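Side-chain contacts in orotidine 5'-phosphate decarboxylase (Streptomyces avermitilis, PDB 3V75), which probably catalyses the decarboxylation of orotidine 5'-phosphate to UMP, the last step of UMP synthesis by the de novo pathway: residues E106-G111 with F142-T147; F134-S139 with V161-E166; A206-E211 with G215-V220. All coordinates share one frame; numbering follows the deposited sequence.

Contact 1: E106-G111 with F142-T147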
# COMPACT_ATOMS: atom_id res chain seq x y z
N GLU A 106 -20.80 -9.06 -2.60
CA GLU A 106 -21.84 -9.80 -1.87
C GLU A 106 -22.09 -9.13 -0.51
O GLU A 106 -23.23 -9.01 -0.07
CB GLU A 106 -21.40 -11.25 -1.67
CG GLU A 106 -21.38 -12.08 -2.93
CD GLU A 106 -20.45 -13.31 -2.83
OE1 GLU A 106 -19.86 -13.59 -1.73
OE2 GLU A 106 -20.28 -13.99 -3.87
N ALA A 107 -21.02 -8.71 0.15
CA ALA A 107 -21.17 -8.05 1.45
C ALA A 107 -22.02 -6.79 1.33
O ALA A 107 -22.95 -6.57 2.11
CB ALA A 107 -19.80 -7.70 2.05
N ARG A 108 -21.70 -5.96 0.33
CA ARG A 108 -22.46 -4.73 0.17
C ARG A 108 -23.90 -5.02 -0.25
O ARG A 108 -24.82 -4.30 0.18
CB ARG A 108 -21.74 -3.76 -0.80
CG ARG A 108 -20.31 -3.35 -0.30
CD ARG A 108 -19.65 -2.22 -1.16
NE ARG A 108 -20.28 -0.92 -0.85
CZ ARG A 108 -21.20 -0.31 -1.61
NH1 ARG A 108 -21.60 -0.85 -2.77
NH2 ARG A 108 -21.73 0.83 -1.20
N ALA A 109 -24.11 -6.04 -1.07
CA ALA A 109 -25.47 -6.42 -1.46
C ALA A 109 -26.30 -6.85 -0.24
O ALA A 109 -27.53 -6.67 -0.21
CB ALA A 109 -25.45 -7.54 -2.50
N ALA A 110 -25.63 -7.43 0.77
CA ALA A 110 -26.30 -7.85 2.02
C ALA A 110 -26.53 -6.68 2.95
O ALA A 110 -27.18 -6.84 3.99
CB ALA A 110 -25.46 -8.92 2.73
N GLY A 111 -26.03 -5.50 2.59
CA GLY A 111 -26.26 -4.31 3.39
C GLY A 111 -25.17 -4.00 4.41
O GLY A 111 -25.32 -3.05 5.19
N PHE A 142 -15.12 -1.49 -5.60
CA PHE A 142 -15.74 -0.35 -4.91
C PHE A 142 -16.07 -0.71 -3.47
O PHE A 142 -16.79 -1.69 -3.23
CB PHE A 142 -17.03 0.12 -5.60
CG PHE A 142 -17.71 1.30 -4.91
CD1 PHE A 142 -17.00 2.45 -4.59
CD2 PHE A 142 -19.06 1.25 -4.60
CE1 PHE A 142 -17.62 3.54 -3.96
CE2 PHE A 142 -19.71 2.37 -4.01
CZ PHE A 142 -18.98 3.49 -3.66
N SER A 143 -15.59 0.10 -2.54
CA SER A 143 -15.77 -0.12 -1.11
C SER A 143 -16.27 1.18 -0.48
O SER A 143 -16.09 2.27 -1.03
CB SER A 143 -14.43 -0.53 -0.48
OG SER A 143 -13.94 -1.74 -1.06
N ASP A 144 -16.90 1.08 0.70
CA ASP A 144 -17.42 2.27 1.35
C ASP A 144 -16.32 3.13 1.96
O ASP A 144 -16.50 4.33 2.17
CB ASP A 144 -18.41 1.84 2.42
CG ASP A 144 -19.58 1.15 1.80
OD1 ASP A 144 -20.39 1.86 1.15
OD2 ASP A 144 -19.68 -0.11 1.88
N ALA A 145 -15.18 2.53 2.26
CA ALA A 145 -14.01 3.30 2.69
C ALA A 145 -12.74 2.55 2.38
O ALA A 145 -12.77 1.34 2.11
CB ALA A 145 -14.09 3.65 4.20
N LEU A 146 -11.60 3.25 2.45
CA LEU A 146 -10.31 2.67 2.13
C LEU A 146 -9.34 3.09 3.20
O LEU A 146 -9.30 4.27 3.56
CB LEU A 146 -9.83 3.22 0.77
CG LEU A 146 -8.44 2.80 0.32
CD1 LEU A 146 -8.29 1.28 0.07
CD2 LEU A 146 -8.03 3.66 -0.94
N THR A 147 -8.52 2.16 3.70
CA THR A 147 -7.42 2.57 4.58
C THR A 147 -6.26 3.06 3.71
O THR A 147 -5.90 2.45 2.68
CB THR A 147 -6.93 1.42 5.53
OG1 THR A 147 -6.45 0.34 4.74
CG2 THR A 147 -8.09 0.93 6.46
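Asp144 OD1 is gripped by two arginines: Arg108 NH2, from helix 93-109, lies 2.9 Å from it, and Arg30 NH1 forms a second salt bridge with it. The other oxygen is shared as well, since OD2 accepts Arg108 NE at 2.9 Å and also the backbone N-H of Val114. Arg108 thus holds the carboxylate side-on, NE and NH2 each taking one oxygen, and both oxygens lie close to the guanidinium plane. The fork is not flat, however. The carboxylate is turned 43° against the guanidinium; NH2 comes in on the syn side of OD1, somewhat out of plane, whereas NE meets OD2 from above the carboxylate plane. A bend at chi3 (75°) turns the end of the arginine after an extended start and presents this NE edge to Asp144. On the way the chain passes the backbone ahead of strand 145-148, with Arg108 CD 3.6 Å from Phe142 O. Phe142 covers one face of the guanidinium, where its CE2 sits 3.6 Å above the plane, offset toward the rim; the planes of ring and guanidinium are 62° apart, so this is no parallel stack. Phe142 CD2 lies 3.8 Å from Arg108 NH1, the nitrogen that takes no part in the grip on Asp144. Behind Arg108 the helix is closed by a Schellman motif at Gly111, whose positive phi turns the chain toward strand 113-120. Asp144 therefore ties the end of this helix, the start of strand 113-120 and the entrance to strand 145-148 together at the N-terminal end of the barrel strands. A buried carboxylate with two arginines and a peptide N-H around it probably stays ionised.

Contact 2: F134-S139 with V161-E166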
# COMPACT_ATOMS: atom_id res chain seq x y z
N PHE A 134 -10.80 1.66 -5.74
CA PHE A 134 -11.55 1.34 -4.52
C PHE A 134 -12.71 2.29 -4.18
O PHE A 134 -13.52 1.94 -3.30
CB PHE A 134 -10.59 1.31 -3.32
CG PHE A 134 -9.53 0.25 -3.43
CD1 PHE A 134 -9.88 -1.08 -3.39
CD2 PHE A 134 -8.20 0.59 -3.61
CE1 PHE A 134 -8.89 -2.09 -3.50
CE2 PHE A 134 -7.22 -0.38 -3.72
CZ PHE A 134 -7.56 -1.74 -3.67
N LEU A 135 -12.77 3.48 -4.77
CA LEU A 135 -13.66 4.54 -4.25
C LEU A 135 -14.60 5.09 -5.27
O LEU A 135 -15.30 6.06 -5.00
CB LEU A 135 -12.85 5.68 -3.63
CG LEU A 135 -12.00 5.24 -2.42
CD1 LEU A 135 -10.95 6.30 -2.07
CD2 LEU A 135 -12.86 4.85 -1.19
N ARG A 136 -14.65 4.52 -6.46
CA ARG A 136 -15.61 4.99 -7.43
C ARG A 136 -16.61 3.89 -7.73
O ARG A 136 -16.21 2.73 -7.84
CB ARG A 136 -14.88 5.39 -8.70
CG ARG A 136 -15.79 6.19 -9.56
CD ARG A 136 -14.98 7.02 -10.52
NE ARG A 136 -14.44 6.19 -11.58
CZ ARG A 136 -13.65 6.71 -12.51
NH1 ARG A 136 -13.39 8.03 -12.44
NH2 ARG A 136 -13.17 5.95 -13.50
N LYS A 137 -17.89 4.20 -7.93
CA LYS A 137 -18.87 3.09 -7.99
C LYS A 137 -18.79 2.08 -9.11
O LYS A 137 -19.34 0.98 -9.01
CB LYS A 137 -20.29 3.59 -7.94
CG LYS A 137 -20.63 4.48 -9.13
CD LYS A 137 -22.13 4.56 -9.12
CE LYS A 137 -22.67 5.22 -10.38
NZ LYS A 137 -24.15 5.17 -10.20
N ASP A 138 -18.14 2.46 -10.21
CA ASP A 138 -18.00 1.54 -11.33
C ASP A 138 -16.87 0.53 -11.13
O ASP A 138 -16.67 -0.36 -11.96
CB ASP A 138 -17.65 2.36 -12.62
CG ASP A 138 -16.23 3.00 -12.55
OD1 ASP A 138 -15.80 3.53 -11.47
OD2 ASP A 138 -15.50 3.00 -13.57
N SER A 139 -16.09 0.67 -10.07
CA SER A 139 -14.95 -0.23 -9.94
C SER A 139 -15.35 -1.57 -9.40
O SER A 139 -16.25 -1.64 -8.55
CB SER A 139 -13.93 0.31 -9.02
OG SER A 139 -12.99 -0.73 -8.83
N VAL A 161 -9.24 11.74 -1.18
CA VAL A 161 -10.23 12.52 -0.42
C VAL A 161 -11.31 13.05 -1.35
O VAL A 161 -12.52 12.91 -1.06
CB VAL A 161 -9.57 13.72 0.33
CG1 VAL A 161 -10.63 14.61 0.99
CG2 VAL A 161 -8.56 13.22 1.40
N GLU A 162 -10.92 13.66 -2.46
CA GLU A 162 -11.90 14.28 -3.35
C GLU A 162 -12.82 13.23 -3.96
O GLU A 162 -14.04 13.43 -4.07
CB GLU A 162 -11.20 15.06 -4.47
CG GLU A 162 -10.48 16.31 -3.98
CD GLU A 162 -9.58 16.93 -5.11
OE1 GLU A 162 -9.38 16.29 -6.19
OE2 GLU A 162 -9.04 18.05 -4.90
N LEU A 163 -12.25 12.12 -4.41
CA LEU A 163 -13.09 11.11 -5.05
C LEU A 163 -14.01 10.44 -4.03
O LEU A 163 -15.18 10.16 -4.33
CB LEU A 163 -12.23 10.07 -5.78
CG LEU A 163 -13.06 9.04 -6.54
CD1 LEU A 163 -14.17 9.70 -7.44
CD2 LEU A 163 -12.16 8.09 -7.37
N ALA A 164 -13.48 10.20 -2.84
CA ALA A 164 -14.32 9.66 -1.76
C ALA A 164 -15.52 10.58 -1.50
O ALA A 164 -16.67 10.11 -1.41
CB ALA A 164 -13.52 9.46 -0.51
N ARG A 165 -15.29 11.90 -1.38
CA ARG A 165 -16.43 12.80 -1.14
C ARG A 165 -17.47 12.67 -2.25
O ARG A 165 -18.66 12.70 -2.01
CB ARG A 165 -16.01 14.27 -1.11
CG ARG A 165 -15.19 14.71 0.03
CD ARG A 165 -15.10 16.28 0.00
NE ARG A 165 -14.20 16.72 1.07
CZ ARG A 165 -14.63 16.80 2.33
NH1 ARG A 165 -15.92 16.54 2.60
NH2 ARG A 165 -13.80 17.17 3.30
N GLU A 166 -16.99 12.60 -3.50
CA GLU A 166 -17.90 12.52 -4.64
C GLU A 166 -18.75 11.25 -4.66
O GLU A 166 -19.90 11.29 -5.08
CB GLU A 166 -17.12 12.64 -5.96
CG GLU A 166 -16.53 14.02 -6.17
CD GLU A 166 -15.72 14.12 -7.43
OE1 GLU A 166 -15.56 13.12 -8.17
OE2 GLU A 166 -15.28 15.27 -7.74
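Leu163 points from helix 158-167 at the loop 134-139 and meets Leu135 and Arg136. Its chi1 of -176° swings CG away from the backbone N, and the branch point rests 4.0 Å from Leu135 O. The two methyls then run against the aliphatic part of Arg136, the side chains meeting at a slant: Leu163 CD2 lies 4.1 Å from Arg136 CB, and Leu163 CD1 4.2 Å from Arg136 CD. Leu135 points back at the helix, its CD1 lying 4.4 Å from Ala164 CB, and it continues inward onto Leu146 and Leu171 of the barrel strands. Beyond its methylenes Arg136 bends at chi3, and its NE donates to Asp138 OD1 at 3.0 Å, approaching from above the carboxylate plane. This salt bridge lies within the type I turn from Arg136 to Ser139. Leu135 O accepts a hydrogen bond from Ser167 OG. The contact thus packs the loop between helix 124-134 and strand 145-148 of the barrel against helix 158-167, which follows that strand. Between the two segments the join is largely apolar, made by leucine and alanine carbons and arginine methylenes; NE of Arg136 is engaged by the turn, and its methylenes serve the helix contact.

Contact 3: A206-E211 with G215-V220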
# COMPACT_ATOMS: atom_id res chain seq x y z
N ALA A 206 -9.95 18.98 10.49
CA ALA A 206 -10.24 20.07 9.54
C ALA A 206 -11.06 19.53 8.37
O ALA A 206 -12.00 20.19 7.90
CB ALA A 206 -8.97 20.74 9.05
N GLU A 207 -10.74 18.31 7.94
CA GLU A 207 -11.45 17.70 6.81
C GLU A 207 -12.93 17.49 7.09
O GLU A 207 -13.76 17.57 6.20
CB GLU A 207 -10.81 16.35 6.45
CG GLU A 207 -11.12 15.91 5.05
CD GLU A 207 -10.37 16.76 4.02
OE1 GLU A 207 -9.11 16.75 4.01
OE2 GLU A 207 -11.03 17.43 3.21
N ASN A 208 -13.24 17.21 8.36
CA ASN A 208 -14.60 16.86 8.76
C ASN A 208 -15.38 18.02 9.33
O ASN A 208 -16.52 17.83 9.77
CB ASN A 208 -14.56 15.76 9.86
CG ASN A 208 -14.00 14.47 9.34
OD1 ASN A 208 -14.37 14.03 8.22
ND2 ASN A 208 -13.09 13.85 10.10
N ALA A 209 -14.78 19.21 9.37
CA ALA A 209 -15.36 20.31 10.13
C ALA A 209 -16.80 20.55 9.75
O ALA A 209 -17.11 20.73 8.55
CB ALA A 209 -14.58 21.59 9.91
N GLY A 210 -17.69 20.54 10.74
CA GLY A 210 -19.09 20.85 10.51
C GLY A 210 -19.96 19.76 9.93
O GLY A 210 -21.17 19.97 9.80
N GLU A 211 -19.40 18.59 9.59
CA GLU A 211 -20.20 17.52 8.99
C GLU A 211 -21.01 16.83 10.07
O GLU A 211 -20.48 16.52 11.15
CB GLU A 211 -19.32 16.46 8.34
CG GLU A 211 -18.68 16.99 7.14
CD GLU A 211 -19.65 17.04 5.95
OE1 GLU A 211 -20.48 16.11 5.81
OE2 GLU A 211 -19.56 17.99 5.16
N GLY A 215 -18.26 13.02 10.23
CA GLY A 215 -17.57 13.19 8.97
C GLY A 215 -17.15 11.86 8.35
O GLY A 215 -17.20 10.80 9.00
N SER A 216 -16.67 11.90 7.11
CA SER A 216 -16.30 10.69 6.37
C SER A 216 -14.84 10.30 6.44
O SER A 216 -14.47 9.25 5.90
CB SER A 216 -16.70 10.82 4.89
OG SER A 216 -18.09 10.96 4.74
N PHE A 217 -14.02 11.14 7.08
CA PHE A 217 -12.57 10.95 7.05
C PHE A 217 -12.06 10.59 8.43
O PHE A 217 -12.05 11.40 9.34
CB PHE A 217 -11.91 12.18 6.37
CG PHE A 217 -12.44 12.37 4.98
CD1 PHE A 217 -12.01 11.54 3.95
CD2 PHE A 217 -13.48 13.25 4.73
CE1 PHE A 217 -12.58 11.63 2.66
CE2 PHE A 217 -14.04 13.35 3.44
CZ PHE A 217 -13.59 12.53 2.42
N GLY A 218 -11.69 9.32 8.56
CA GLY A 218 -11.37 8.76 9.87
C GLY A 218 -9.91 8.43 10.00
O GLY A 218 -9.11 8.64 9.07
N ALA A 219 -9.55 7.93 11.19
CA ALA A 219 -8.17 7.54 11.50
C ALA A 219 -8.15 6.08 11.96
O ALA A 219 -9.12 5.61 12.57
CB ALA A 219 -7.62 8.41 12.65
N VAL A 220 -7.04 5.40 11.73
CA VAL A 220 -6.78 4.11 12.36
C VAL A 220 -6.05 4.40 13.69
O VAL A 220 -5.00 5.05 13.70
CB VAL A 220 -5.94 3.18 11.47
CG1 VAL A 220 -5.72 1.84 12.20
CG2 VAL A 220 -6.66 2.99 10.10
O HOH W 1 -16.37 14.57 6.18
O HOH W 2 -19.10 13.53 5.30
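The Phe217 ring has Asn208 OD1 at its edge, close to the ring plane, and on one face its neighbour Ser216, whose CB stands 3.9 Å above the plane and offset toward the rim. Glu207 comes in obliquely, its CG 3.6 Å from Phe217 CD2; a bend at chi2 (72°) then carries its carboxylate off toward Tyr154 and Arg165. The second flat group, the amide of Asn208, lies against the backbone of Phe217 and bonds with both of its polar atoms. Phe217 N donates to Asn208 OD1 at 3.1 Å, on a lone pair in the carbonyl plane, and Asn208 ND2 donates to Phe217 O at 2.8 Å with a nearly straight bond (173°). The side chain so offers the residue a peptide-like partner, and the two bonds fix the amide's rotation; ND2 also reaches Ile235 O. A water donates to Asn208 OD1 and accepts from Ser216 N. Gly215 fits tightly beside this amide, for a CB there would fall 2.2 Å from Asn208 OD1, while Glu211 CB packs 3.8 Å from Gly215 CA. A second water joins Glu211 OE1 to Ser216 OG, which is hydrogen-bonded to Gly28 N too. Putting an alanine at Asn208 would probably leave the N-H and C=O of Phe217 without these mates and open a gap beside Gly215. The type II turn from Asn208 to Glu211, with Gly210 at positive phi, reverses the chain just after the helix. Helix 196-207 followed by a loop, with this turn in it, into strand 217-221, parallel to the neighbouring strand 170-176, is the helix-to-strand return of a beta-alpha-beta crossover in a TIM barrel.

Overall arrangement
From the N terminus, contact 1 opens at the end of helix 93-109; strand 113-120 and helix 124-134 follow before 142-147 closes it. Contact 2 starts inside that span, at 134-139, and closes only at 161-166, beyond strand 145-148, so contacts 1 and 2 cross. They also touch, since Ser143 N probably bonds to Phe134 O at 2.9 Å. Contact 3 comes later, in series with both, and bridges only a short loop. A salt bridge from Arg165 to Glu207 links it to contact 2. Together the three contacts fasten the outer helices and connecting loops to consecutive strands of the barrel, from 113-120 round to 217-221.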